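Local coordinates for protein regulator of nonsense transcripts 2 (Homo sapiens, PDB 4CEM) that acts in nonsense-mediated mRNA decay, this chain being the first of its three MIF4G domains, at residues R47-I52 against N78-S83; D37-E42 against L112-Y117; H250-H255 against N307-P312; S194-C199 against Q298-L303. All coordinates share one frame; numbering follows the deposited sequence.

Contact 1. Residues R47-I52 against N78-S83; sequences RLDSSI and NGLNLS. Unlike the reference sequence in segment 47-52: I52 (reference Leu).
The peptide groups on either side of L80 both bond to the backbone of D49. D49 N lies 3.1 Å from G79 O, whereas N81 N, 2.8 Å from D49 O, stands above the D49 carbonyl plane, about 50° out of it. The two bonds flank L80 and make a single parallel beta-bridge between D49 and L80, an isolated piece of strand-like pairing in an all-helical MIF4G domain. D49 O also takes the amide of N55, on the following helix 52-61. Beside the bridge, L48 has its CG anti to its own carbonyl carbon (chi1 -56°), and the branched end lies over the backbone carbonyls of N78 and L80: CD2 is 3.3 Å from N78 O and CD1 is 3.4 Å from L80 O. With an alanine here both methyls would be gone, which would probably open a gap over these carbonyls and take away the methyl that packs against the R116 guanidinium. The D49 and L80 side chains run side by side, pointing the same way, and S50 OG rests 3.7 Å from N81 CB. Beyond the bridge, N81 OD1 closes an Asx turn by accepting S83 N at 3.0 Å, in the plane of the amide carbonyl.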
loop_
_atom_site.group_PDB
_atom_site.type_symbol
_atom_site.label_atom_id
_atom_site.label_comp_id
_atom_site.label_asym_id
_atom_site.label_seq_id
_atom_site.Cartn_x
_atom_site.Cartn_y
_atom_site.Cartn_z
ATOM N N ARG A 47 37.781 3.533 -4.002
ATOM C CA ARG A 47 37.864 2.897 -5.310
ATOM C C ARG A 47 36.597 3.012 -6.142
ATOM O O ARG A 47 36.609 2.651 -7.312
ATOM C CB ARG A 47 38.206 1.424 -5.163
ATOM C CG ARG A 47 39.508 1.162 -4.443
ATOM C CD ARG A 47 39.963 -0.259 -4.720
ATOM N NE ARG A 47 40.415 -0.929 -3.507
ATOM C CZ ARG A 47 40.573 -2.247 -3.382
ATOM N NH1 ARG A 47 40.322 -3.070 -4.403
ATOM N NH2 ARG A 47 40.997 -2.747 -2.223
ATOM N N LEU A 48 35.499 3.464 -5.547
ATOM C CA LEU A 48 34.310 3.771 -6.326
ATOM C C LEU A 48 34.467 5.222 -6.738
ATOM O O LEU A 48 35.282 5.944 -6.155
ATOM C CB LEU A 48 33.038 3.542 -5.507
ATOM C CG LEU A 48 32.882 2.135 -4.904
ATOM C CD1 LEU A 48 31.563 2.027 -4.165
ATOM C CD2 LEU A 48 32.989 1.039 -5.957
ATOM N N ASP A 49 33.719 5.665 -7.742
ATOM C CA ASP A 49 33.945 7.006 -8.258
ATOM C C ASP A 49 32.933 8.018 -7.714
ATOM O O ASP A 49 31.735 7.746 -7.651
ATOM C CB ASP A 49 34.022 7.003 -9.791
ATOM C CG ASP A 49 32.740 7.378 -10.441
ATOM O OD1 ASP A 49 31.717 6.746 -10.108
ATOM O OD2 ASP A 49 32.755 8.297 -11.286
ATOM N N SER A 50 33.450 9.181 -7.319
ATOM C CA SER A 50 32.653 10.259 -6.727
ATOM C C SER A 50 32.275 11.343 -7.726
ATOM O O SER A 50 31.831 12.411 -7.319
ATOM C CB SER A 50 33.449 10.934 -5.610
ATOM O OG SER A 50 34.161 9.985 -4.854
ATOM N N SER A 51 32.443 11.093 -9.019
ATOM C CA SER A 51 32.270 12.165 -9.982
ATOM C C SER A 51 30.880 12.766 -9.796
ATOM O O SER A 51 29.927 12.041 -9.523
ATOM C CB SER A 51 32.490 11.683 -11.426
ATOM O OG SER A 51 31.270 11.405 -12.077
ATOM N N ILE A 52 30.786 14.091 -9.906
ATOM C CA ILE A 52 29.515 14.801 -9.816
ATOM C C ILE A 52 28.639 14.432 -10.996
ATOM O O ILE A 52 27.441 14.221 -10.824
ATOM C CB ILE A 52 29.699 16.346 -9.739
ATOM C CG1 ILE A 52 30.023 16.761 -8.302
ATOM C CG2 ILE A 52 28.446 17.097 -10.196
ATOM C CD1 ILE A 52 30.091 18.260 -8.091
ATOM N N ASN A 78 26.596 0.105 -7.888
ATOM C CA ASN A 78 27.780 -0.531 -7.318
ATOM C C ASN A 78 29.097 0.149 -7.659
ATOM O O ASN A 78 30.099 -0.074 -6.973
ATOM C CB ASN A 78 27.834 -2.023 -7.653
ATOM C CG ASN A 78 26.861 -2.837 -6.805
ATOM O OD1 ASN A 78 26.815 -2.690 -5.578
ATOM N ND2 ASN A 78 26.064 -3.684 -7.458
ATOM N N GLY A 79 29.097 0.978 -8.701
ATOM C CA GLY A 79 30.308 1.671 -9.142
ATOM C C GLY A 79 30.484 3.091 -8.617
ATOM O O GLY A 79 31.574 3.659 -8.717
ATOM N N LEU A 80 29.416 3.656 -8.062
ATOM C CA LEU A 80 29.400 5.036 -7.608
ATOM C C LEU A 80 29.692 5.159 -6.114
ATOM O O LEU A 80 29.314 4.303 -5.324
ATOM C CB LEU A 80 28.027 5.652 -7.872
ATOM C CG LEU A 80 27.468 5.686 -9.289
ATOM C CD1 LEU A 80 26.119 6.376 -9.280
ATOM C CD2 LEU A 80 28.416 6.417 -10.220
ATOM N N ASN A 81 30.361 6.244 -5.735
ATOM C CA ASN A 81 30.460 6.642 -4.332
ATOM C C ASN A 81 29.396 7.692 -4.084
ATOM O O ASN A 81 29.582 8.856 -4.417
ATOM C CB ASN A 81 31.853 7.198 -4.002
ATOM C CG ASN A 81 32.003 7.578 -2.537
ATOM O OD1 ASN A 81 31.021 7.793 -1.829
ATOM N ND2 ASN A 81 33.240 7.649 -2.076
ATOM N N LEU A 82 28.282 7.270 -3.497
ATOM C CA LEU A 82 27.132 8.150 -3.280
ATOM C C LEU A 82 27.137 8.783 -1.883
ATOM O O LEU A 82 26.141 9.376 -1.473
ATOM C CB LEU A 82 25.830 7.370 -3.532
ATOM C CG LEU A 82 25.490 7.087 -5.006
ATOM C CD1 LEU A 82 24.679 5.810 -5.152
ATOM C CD2 LEU A 82 24.743 8.249 -5.648
ATOM N N SER A 83 28.267 8.680 -1.177
ATOM C CA SER A 83 28.417 9.225 0.177
ATOM C C SER A 83 27.881 10.638 0.355
ATOM O O SER A 83 27.277 10.932 1.383
ATOM C CB SER A 83 29.881 9.221 0.610
ATOM O OG SER A 83 30.294 7.925 0.996
#

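Contact 2. Residues D37-E42 against L112-Y117; sequences DSRPEE and LFHQRY
R39 carries most of this contact, its side chain laid along the backbone at the end of helix 103-116. CG is anti to the carbonyl carbon (chi1 -65°) and the chain runs extended from there to NE, so that CG comes 3.5 Å from Q115 O and CD 3.5 Å from R116 O. The guanidinium then grips one backbone atom side-on: NE lies 3.0 Å and NH2 2.8 Å from H114 O, which sits in the guanidinium plane. Two donors on one carbonyl of the last helical turn fix the rotation of the group, and a positive charge here would probably suit the negative end of the helix dipole. NH2 also stands over one face of the H114 ring, 3.4 Å from CE1, with the guanidinium and ring planes 84° apart. Next in sequence, P40 sets its CD 3.8 Å from R116 O and close to the R116 CG methylene. The H114 imidazole and the Q115 amide find hydrogen-bond partners in N32, near the end of the long helix 6-33, and Y117 OH bonds L82 N. The linker thus runs from helix 6-33 to helix 42-46 across the end of helix 103-116, where R116 reaches F44 and F45 of helix 42-46 and N78 of helix 70-79.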
loop_
_atom_site.group_PDB
_atom_site.type_symbol
_atom_site.label_atom_id
_atom_site.label_comp_id
_atom_site.label_asym_id
_atom_site.label_seq_id
_atom_site.Cartn_x
_atom_site.Cartn_y
_atom_site.Cartn_z
ATOM N N ASP A 37 26.841 -3.756 11.102
ATOM C CA ASP A 37 28.114 -4.355 11.474
ATOM C C ASP A 37 29.035 -4.602 10.283
ATOM O O ASP A 37 30.227 -4.809 10.480
ATOM C CB ASP A 37 27.886 -5.653 12.252
ATOM C CG ASP A 37 27.003 -5.449 13.474
ATOM O OD1 ASP A 37 27.292 -4.534 14.276
ATOM O OD2 ASP A 37 26.014 -6.202 13.620
ATOM N N SER A 38 28.503 -4.574 9.060
ATOM C CA SER A 38 29.335 -4.790 7.876
ATOM C C SER A 38 29.059 -3.825 6.706
ATOM O O SER A 38 28.943 -4.251 5.557
ATOM C CB SER A 38 29.211 -6.244 7.409
ATOM O OG SER A 38 28.043 -6.435 6.636
ATOM N N ARG A 39 28.975 -2.529 6.995
ATOM C CA ARG A 39 29.072 -1.527 5.945
ATOM C C ARG A 39 30.543 -1.406 5.548
ATOM O O ARG A 39 31.424 -1.667 6.370
ATOM C CB ARG A 39 28.509 -0.181 6.410
ATOM C CG ARG A 39 27.022 -0.238 6.703
ATOM C CD ARG A 39 26.359 1.110 6.555
ATOM N NE ARG A 39 24.894 1.034 6.568
ATOM C CZ ARG A 39 24.122 1.089 7.658
ATOM N NH1 ARG A 39 24.654 1.189 8.878
ATOM N NH2 ARG A 39 22.799 1.045 7.530
ATOM N N PRO A 40 30.824 -1.033 4.289
ATOM C CA PRO A 40 32.227 -0.931 3.871
ATOM C C PRO A 40 32.920 0.296 4.466
ATOM O O PRO A 40 32.260 1.155 5.043
ATOM C CB PRO A 40 32.142 -0.816 2.340
ATOM C CG PRO A 40 30.706 -1.065 1.981
ATOM C CD PRO A 40 29.907 -0.701 3.189
ATOM N N GLU A 41 34.239 0.381 4.316
ATOM C CA GLU A 41 35.007 1.475 4.923
ATOM C C GLU A 41 35.661 2.402 3.899
ATOM O O GLU A 41 35.661 2.127 2.695
ATOM C CB GLU A 41 36.053 0.958 5.924
ATOM C CG GLU A 41 36.195 -0.555 6.037
ATOM C CD GLU A 41 36.530 -0.994 7.453
ATOM O OE1 GLU A 41 35.764 -0.642 8.380
ATOM O OE2 GLU A 41 37.550 -1.693 7.640
ATOM N N GLU A 42 36.180 3.516 4.414
ATOM C CA GLU A 42 36.946 4.503 3.654
ATOM C C GLU A 42 37.632 3.921 2.418
ATOM O O GLU A 42 37.365 4.360 1.300
ATOM C CB GLU A 42 37.976 5.160 4.596
ATOM C CG GLU A 42 39.129 5.925 3.945
ATOM C CD GLU A 42 38.694 7.215 3.270
ATOM O OE1 GLU A 42 37.871 7.159 2.329
ATOM O OE2 GLU A 42 39.194 8.288 3.674
ATOM N N LEU A 112 20.027 -1.670 -1.056
ATOM C CA LEU A 112 21.442 -1.524 -1.402
ATOM C C LEU A 112 22.004 -0.227 -0.797
ATOM O O LEU A 112 23.123 -0.209 -0.291
ATOM C CB LEU A 112 21.656 -1.557 -2.915
ATOM C CG LEU A 112 21.278 -2.826 -3.685
ATOM C CD1 LEU A 112 21.438 -2.580 -5.177
ATOM C CD2 LEU A 112 22.115 -4.014 -3.244
ATOM N N PHE A 113 21.222 0.846 -0.837
ATOM C CA PHE A 113 21.602 2.112 -0.191
ATOM C C PHE A 113 21.785 1.903 1.300
ATOM O O PHE A 113 22.836 2.201 1.858
ATOM C CB PHE A 113 20.531 3.191 -0.411
ATOM C CG PHE A 113 20.769 4.057 -1.618
ATOM C CD1 PHE A 113 21.702 5.090 -1.572
ATOM C CD2 PHE A 113 20.059 3.854 -2.792
ATOM C CE1 PHE A 113 21.922 5.899 -2.673
ATOM C CE2 PHE A 113 20.276 4.658 -3.899
ATOM C CZ PHE A 113 21.209 5.683 -3.839
ATOM N N HIS A 114 20.745 1.376 1.933
ATOM C CA HIS A 114 20.751 1.144 3.371
ATOM C C HIS A 114 21.908 0.302 3.801
ATOM O O HIS A 114 22.534 0.601 4.802
ATOM C CB HIS A 114 19.455 0.482 3.800
ATOM C CG HIS A 114 19.440 0.064 5.249
ATOM N ND1 HIS A 114 19.514 0.950 6.255
ATOM C CD2 HIS A 114 19.351 -1.199 5.837
ATOM C CE1 HIS A 114 19.479 0.292 7.428
ATOM N NE2 HIS A 114 19.378 -1.025 7.166
ATOM N N GLN A 115 22.214 -0.747 3.039
ATOM C CA GLN A 115 23.286 -1.677 3.405
ATOM C C GLN A 115 24.680 -1.079 3.203
ATOM O O GLN A 115 25.649 -1.549 3.806
ATOM C CB GLN A 115 23.158 -3.006 2.645
ATOM C CG GLN A 115 22.010 -3.887 3.125
ATOM C CD GLN A 115 21.604 -4.953 2.112
ATOM O OE1 GLN A 115 22.452 -5.597 1.499
ATOM N NE2 GLN A 115 20.304 -5.150 1.946
ATOM N N ARG A 116 24.787 -0.055 2.364
ATOM C CA ARG A 116 26.072 0.591 2.129
ATOM C C ARG A 116 26.279 1.862 2.963
ATOM O O ARG A 116 27.393 2.104 3.415
ATOM C CB ARG A 116 26.243 0.910 0.649
ATOM C CG ARG A 116 27.662 1.312 0.283
ATOM C CD ARG A 116 27.897 1.206 -1.211
ATOM N NE ARG A 116 28.191 -0.161 -1.635
ATOM C CZ ARG A 116 28.480 -0.512 -2.888
ATOM N NH1 ARG A 116 28.512 0.398 -3.863
ATOM N NH2 ARG A 116 28.740 -1.780 -3.177
ATOM N N TYR A 117 25.210 2.637 3.171
ATOM C CA TYR A 117 25.287 3.974 3.776
ATOM C C TYR A 117 24.423 4.166 5.030
ATOM O O TYR A 117 23.193 4.141 4.959
ATOM C CB TYR A 117 24.857 5.023 2.751
ATOM C CG TYR A 117 25.598 4.944 1.438
ATOM C CD1 TYR A 117 26.866 5.503 1.297
ATOM C CD2 TYR A 117 25.027 4.338 0.328
ATOM C CE1 TYR A 117 27.545 5.447 0.091
ATOM C CE2 TYR A 117 25.703 4.281 -0.879
ATOM C CZ TYR A 117 26.958 4.835 -0.987
ATOM O OH TYR A 117 27.630 4.777 -2.175
#

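Contact 3. Residues H250-H255 against N307-P312; sequences HLKRDH and NMPDLP
L311 packs its CB over one face of the H255 ring, the broadest part of a contact in which an extended tail, the last modelled piece of this MIF4G chain, lies against helix 230-259. The arrangement is a CH-pi contact: CB is 4.0 Å from the ring centroid and 21° off the ring normal, while L311 CD2 lies 4.0 Å from H255 CD2. H255 places its imidazole there with CG anti to the backbone N (chi1 -168°). One turn back along the helix, the buried L251 adds a wider apolar meeting, its CD2 4.3 Å from L311 CD1; L251 and L311 also sit against L293 and L294, respectively, of helix 283-303. The other half is slighter and lies toward solvent, a single aliphatic touch. There the exposed K252 crosses P309 with its aliphatic chain, CE lying 3.8 Å from P309 CB. No hydrogen bond joins the two segments, so the tail is held here by side-chain packing. An alanine in place of H255 would remove the ring and is likely to leave L311 CB and P312 without the surface they rest on. At the last modelled residue, P312 CD lies 3.7 Å from H255 NE2.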
loop_
_atom_site.group_PDB
_atom_site.type_symbol
_atom_site.label_atom_id
_atom_site.label_comp_id
_atom_site.label_asym_id
_atom_site.label_seq_id
_atom_site.Cartn_x
_atom_site.Cartn_y
_atom_site.Cartn_z
ATOM N N HIS A 250 -21.788 3.670 5.360
ATOM C CA HIS A 250 -21.928 4.355 4.072
ATOM C C HIS A 250 -22.527 3.460 3.007
ATOM O O HIS A 250 -23.110 3.955 2.041
ATOM C CB HIS A 250 -20.569 4.928 3.645
ATOM C CG HIS A 250 -20.602 5.767 2.377
ATOM N ND1 HIS A 250 -21.594 6.630 2.098
ATOM C CD2 HIS A 250 -19.686 5.870 1.326
ATOM C CE1 HIS A 250 -21.343 7.236 0.917
ATOM N NE2 HIS A 250 -20.175 6.769 0.449
ATOM N N LEU A 251 -22.412 2.141 3.169
ATOM C CA LEU A 251 -23.057 1.199 2.246
ATOM C C LEU A 251 -24.557 1.070 2.522
ATOM O O LEU A 251 -25.357 0.985 1.583
ATOM C CB LEU A 251 -22.401 -0.182 2.325
ATOM C CG LEU A 251 -22.875 -1.195 1.275
ATOM C CD1 LEU A 251 -22.352 -0.824 -0.102
ATOM C CD2 LEU A 251 -22.447 -2.606 1.646
ATOM N N LYS A 252 -24.928 1.033 3.803
ATOM C CA LYS A 252 -26.337 0.943 4.198
ATOM C C LYS A 252 -27.082 2.206 3.793
ATOM O O LYS A 252 -28.065 2.136 3.059
ATOM C CB LYS A 252 -26.495 0.716 5.707
ATOM C CG LYS A 252 -26.168 -0.694 6.175
ATOM C CD LYS A 252 -26.787 -0.973 7.538
ATOM C CE LYS A 252 -26.057 -2.075 8.296
ATOM N NZ LYS A 252 -24.841 -1.572 8.997
ATOM N N ARG A 253 -26.608 3.356 4.268
ATOM C CA ARG A 253 -27.184 4.639 3.866
ATOM C C ARG A 253 -27.508 4.637 2.374
ATOM O O ARG A 253 -28.659 4.818 1.983
ATOM C CB ARG A 253 -26.242 5.807 4.186
ATOM C CG ARG A 253 -26.537 6.529 5.493
ATOM C CD ARG A 253 -26.174 8.010 5.420
ATOM N NE ARG A 253 -24.727 8.263 5.454
ATOM C CZ ARG A 253 -23.936 8.462 4.393
ATOM N NH1 ARG A 253 -24.412 8.437 3.148
ATOM N NH2 ARG A 253 -22.636 8.688 4.579
ATOM N N ASP A 254 -26.494 4.399 1.551
ATOM C CA ASP A 254 -26.662 4.436 0.102
ATOM C C ASP A 254 -27.567 3.327 -0.446
ATOM O O ASP A 254 -28.055 3.441 -1.567
ATOM C CB ASP A 254 -25.301 4.403 -0.600
ATOM C CG ASP A 254 -24.471 5.641 -0.316
ATOM O OD1 ASP A 254 -24.639 6.229 0.774
ATOM O OD2 ASP A 254 -23.658 6.031 -1.180
ATOM N N HIS A 255 -27.793 2.263 0.323
ATOM C CA HIS A 255 -28.788 1.256 -0.063
ATOM C C HIS A 255 -30.180 1.813 0.106
ATOM O O HIS A 255 -30.975 1.803 -0.835
ATOM C CB HIS A 255 -28.622 -0.039 0.735
ATOM C CG HIS A 255 -29.421 -1.205 0.182
ATOM N ND1 HIS A 255 -29.506 -1.728 -1.111
ATOM C CD2 HIS A 255 -30.242 -1.951 0.947
ATOM C CE1 HIS A 255 -30.365 -2.770 -1.070
ATOM N NE2 HIS A 255 -30.817 -2.907 0.189
ATOM N N ASN A 307 -18.152 -10.423 7.865
ATOM C CA ASN A 307 -19.363 -10.655 7.074
ATOM C C ASN A 307 -19.890 -9.325 6.547
ATOM O O ASN A 307 -19.640 -8.270 7.136
ATOM C CB ASN A 307 -20.451 -11.366 7.896
ATOM C CG ASN A 307 -20.283 -12.877 7.918
ATOM O OD1 ASN A 307 -19.974 -13.495 6.898
ATOM N ND2 ASN A 307 -20.508 -13.483 9.083
HETATM N N MSE A 308 -20.612 -9.381 5.433
HETATM C CA MSE A 308 -21.285 -8.201 4.903
HETATM C C MSE A 308 -22.587 -8.022 5.631
HETATM O O MSE A 308 -23.259 -9.012 5.937
HETATM C CB MSE A 308 -21.616 -8.389 3.430
HETATM C CG MSE A 308 -21.592 -7.062 2.668
HETATM SE SE MSE A 308 -19.727 -6.571 2.265
HETATM C CE MSE A 308 -19.345 -8.333 1.469
ATOM N N PRO A 309 -22.975 -6.767 5.923
ATOM C CA PRO A 309 -24.335 -6.581 6.423
ATOM C C PRO A 309 -25.349 -6.975 5.359
ATOM O O PRO A 309 -25.024 -6.986 4.166
ATOM C CB PRO A 309 -24.404 -5.079 6.706
ATOM C CG PRO A 309 -23.345 -4.488 5.840
ATOM C CD PRO A 309 -22.238 -5.492 5.892
ATOM N N ASP A 310 -26.565 -7.291 5.790
ATOM C CA ASP A 310 -27.565 -7.833 4.879
ATOM C C ASP A 310 -28.355 -6.716 4.198
ATOM O O ASP A 310 -28.778 -5.761 4.851
ATOM C CB ASP A 310 -28.500 -8.799 5.616
ATOM C CG ASP A 310 -28.846 -10.016 4.784
ATOM O OD1 ASP A 310 -28.920 -9.889 3.542
ATOM O OD2 ASP A 310 -29.027 -11.102 5.368
ATOM N N LEU A 311 -28.548 -6.855 2.887
ATOM C CA LEU A 311 -29.160 -5.814 2.060
ATOM C C LEU A 311 -30.475 -6.323 1.448
ATOM O O LEU A 311 -30.451 -6.996 0.413
ATOM C CB LEU A 311 -28.180 -5.398 0.961
ATOM C CG LEU A 311 -26.789 -4.967 1.447
ATOM C CD1 LEU A 311 -25.816 -4.851 0.282
ATOM C CD2 LEU A 311 -26.864 -3.661 2.224
ATOM N N PRO A 312 -31.624 -5.995 2.083
ATOM C CA PRO A 312 -32.948 -6.560 1.767
ATOM C C PRO A 312 -33.164 -6.998 0.311
ATOM O O PRO A 312 -33.095 -6.180 -0.607
ATOM C CB PRO A 312 -33.898 -5.418 2.139
ATOM C CG PRO A 312 -33.215 -4.730 3.277
ATOM C CD PRO A 312 -31.730 -4.972 3.145
#

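Contact 4. Residues S194-C199 against Q298-L303; sequences SFCRHC and QSLADL
The first torsion of L303, -73°, sets CG beside its own backbone N and carries the leucine fork to C196 and R197, while that of C196, -78°, turns SG to L300. The fork splits over two neighbouring residues of the facing helix: CD1 stops 4.1 Å from C196 CB, and CD2 settles on the backbone, 3.8 Å from R197 CA. L300, about one turn earlier, brings its CD1 to 4.0 Å from C196 SG. The sulfur therefore looks toward L300 while its methylene looks toward L303. These residues join helix 189-204 to helix 283-303, two helices of the helical-repeat architecture that MIF4G domains share. The short segments run in broadly the same direction, at 36° to each other, their axes coming within 10.3 Å at closest approach. Helix 230-259 closes the deeper side: L240 lies against C196, and Y243 and L247 against L300. Toward the exposed side the packing gives way to a polar margin. R197 turns the edge of its guanidinium to S299, but NH2 stays 3.8 Å from OG and no hydrogen bond forms between them. S299 and L303 also both touch I193, the residue just ahead of S194 on helix 189-204.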
loop_
_atom_site.group_PDB
_atom_site.type_symbol
_atom_site.label_atom_id
_atom_site.label_comp_id
_atom_site.label_asym_id
_atom_site.label_seq_id
_atom_site.Cartn_x
_atom_site.Cartn_y
_atom_site.Cartn_z
ATOM N N SER A 194 -5.635 -1.702 -1.235
ATOM C CA SER A 194 -4.283 -1.966 -1.736
ATOM C C SER A 194 -3.341 -2.249 -0.572
ATOM O O SER A 194 -2.651 -3.262 -0.554
ATOM C CB SER A 194 -3.760 -0.782 -2.564
ATOM O OG SER A 194 -2.353 -0.858 -2.761
ATOM N N PHE A 195 -3.333 -1.357 0.410
ATOM C CA PHE A 195 -2.519 -1.544 1.602
ATOM C C PHE A 195 -2.773 -2.899 2.264
ATOM O O PHE A 195 -1.835 -3.599 2.654
ATOM C CB PHE A 195 -2.810 -0.440 2.611
ATOM C CG PHE A 195 -2.171 -0.668 3.946
ATOM C CD1 PHE A 195 -0.830 -0.391 4.140
ATOM C CD2 PHE A 195 -2.911 -1.169 5.009
ATOM C CE1 PHE A 195 -0.236 -0.602 5.369
ATOM C CE2 PHE A 195 -2.323 -1.385 6.241
ATOM C CZ PHE A 195 -0.982 -1.099 6.421
ATOM N N CYS A 196 -4.048 -3.248 2.406
ATOM C CA CYS A 196 -4.429 -4.513 3.005
ATOM C C CYS A 196 -3.947 -5.656 2.128
ATOM O O CYS A 196 -3.220 -6.531 2.587
ATOM C CB CYS A 196 -5.947 -4.585 3.223
ATOM S SG CYS A 196 -6.500 -3.656 4.677
ATOM N N ARG A 197 -4.342 -5.628 0.863
ATOM C CA ARG A 197 -3.915 -6.631 -0.105
ATOM C C ARG A 197 -2.415 -6.946 -0.009
ATOM O O ARG A 197 -2.032 -8.105 0.085
ATOM C CB ARG A 197 -4.287 -6.174 -1.526
ATOM C CG ARG A 197 -3.584 -6.929 -2.652
ATOM C CD ARG A 197 -4.347 -6.878 -3.971
ATOM N NE ARG A 197 -5.702 -7.424 -3.824
ATOM C CZ ARG A 197 -6.840 -6.721 -3.855
ATOM N NH1 ARG A 197 -6.847 -5.402 -4.059
ATOM N NH2 ARG A 197 -7.998 -7.357 -3.689
ATOM N N HIS A 198 -1.578 -5.913 -0.011
ATOM C CA HIS A 198 -0.131 -6.092 -0.115
ATOM C C HIS A 198 0.557 -6.328 1.190
ATOM O O HIS A 198 1.423 -7.188 1.259
ATOM C CB HIS A 198 0.504 -4.908 -0.837
ATOM C CG HIS A 198 0.187 -4.867 -2.317
ATOM N ND1 HIS A 198 0.862 -5.604 -3.219
ATOM C CD2 HIS A 198 -0.787 -4.164 -3.032
ATOM C CE1 HIS A 198 0.355 -5.381 -4.448
ATOM N NE2 HIS A 198 -0.654 -4.499 -4.331
ATOM N N CYS A 199 0.183 -5.587 2.233
ATOM C CA CYS A 199 0.951 -5.561 3.492
ATOM C C CYS A 199 0.170 -5.935 4.759
ATOM O O CYS A 199 0.765 -6.071 5.837
ATOM C CB CYS A 199 1.567 -4.172 3.673
ATOM S SG CYS A 199 2.482 -3.596 2.218
ATOM N N GLN A 298 -17.216 -5.593 -0.297
ATOM C CA GLN A 298 -17.034 -7.041 -0.355
ATOM C C GLN A 298 -15.557 -7.384 -0.350
ATOM O O GLN A 298 -15.110 -8.280 0.369
ATOM C CB GLN A 298 -17.679 -7.608 -1.618
ATOM C CG GLN A 298 -19.198 -7.502 -1.662
ATOM C CD GLN A 298 -19.759 -7.754 -3.047
ATOM O OE1 GLN A 298 -19.259 -7.232 -4.044
ATOM N NE2 GLN A 298 -20.807 -8.557 -3.115
ATOM N N SER A 299 -14.809 -6.647 -1.159
ATOM C CA SER A 299 -13.384 -6.849 -1.298
ATOM C C SER A 299 -12.661 -6.735 0.046
ATOM O O SER A 299 -11.786 -7.543 0.349
ATOM C CB SER A 299 -12.828 -5.839 -2.299
ATOM O OG SER A 299 -11.489 -6.141 -2.624
ATOM N N LEU A 300 -13.054 -5.753 0.856
ATOM C CA LEU A 300 -12.387 -5.464 2.129
ATOM C C LEU A 300 -12.912 -6.320 3.286
ATOM O O LEU A 300 -12.190 -6.597 4.248
ATOM C CB LEU A 300 -12.545 -3.975 2.473
ATOM C CG LEU A 300 -11.830 -3.469 3.734
ATOM C CD1 LEU A 300 -10.336 -3.707 3.620
ATOM C CD2 LEU A 300 -12.122 -1.998 3.978
ATOM N N ALA A 301 -14.176 -6.711 3.212
ATOM C CA ALA A 301 -14.759 -7.619 4.200
ATOM C C ALA A 301 -13.997 -8.940 4.188
ATOM O O ALA A 301 -13.741 -9.542 5.225
ATOM C CB ALA A 301 -16.230 -7.859 3.886
ATOM N N ASP A 302 -13.644 -9.382 2.989
ATOM C CA ASP A 302 -12.877 -10.594 2.827
ATOM C C ASP A 302 -11.501 -10.469 3.476
ATOM O O ASP A 302 -11.134 -11.285 4.327
ATOM C CB ASP A 302 -12.713 -10.925 1.354
ATOM C CG ASP A 302 -11.924 -12.180 1.153
ATOM O OD1 ASP A 302 -10.688 -12.138 1.350
ATOM O OD2 ASP A 302 -12.545 -13.210 0.820
ATOM N N LEU A 303 -10.752 -9.452 3.059
ATOM C CA LEU A 303 -9.418 -9.198 3.595
ATOM C C LEU A 303 -9.459 -9.143 5.130
ATOM O O LEU A 303 -8.596 -9.700 5.801
ATOM C CB LEU A 303 -8.844 -7.904 2.995
ATOM C CG LEU A 303 -8.390 -7.950 1.520
ATOM C CD1 LEU A 303 -8.606 -6.624 0.809
ATOM C CD2 LEU A 303 -6.932 -8.381 1.379
#

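In the fold
The four contacts form two pairs along an elongated, strand-free chain. Contacts 1 and 2 have centres 13 Å apart; both segments of contact 1 fall between those of contact 2 in sequence, and the two touch through Y117 with L82 and S83, and R116 with L48 and N78. Contacts 3 and 4 have centres 18 Å apart, and their segments alternate along the chain: helix 283-303 carries one side of contact 4 and leads into the tail of contact 3, where M308 packs on Q298 and A301. Contacts 1 and 3 lie on opposite sides of the chain's centre, with centres 58 Å apart, so the pairs fasten separate regions of the helical domain.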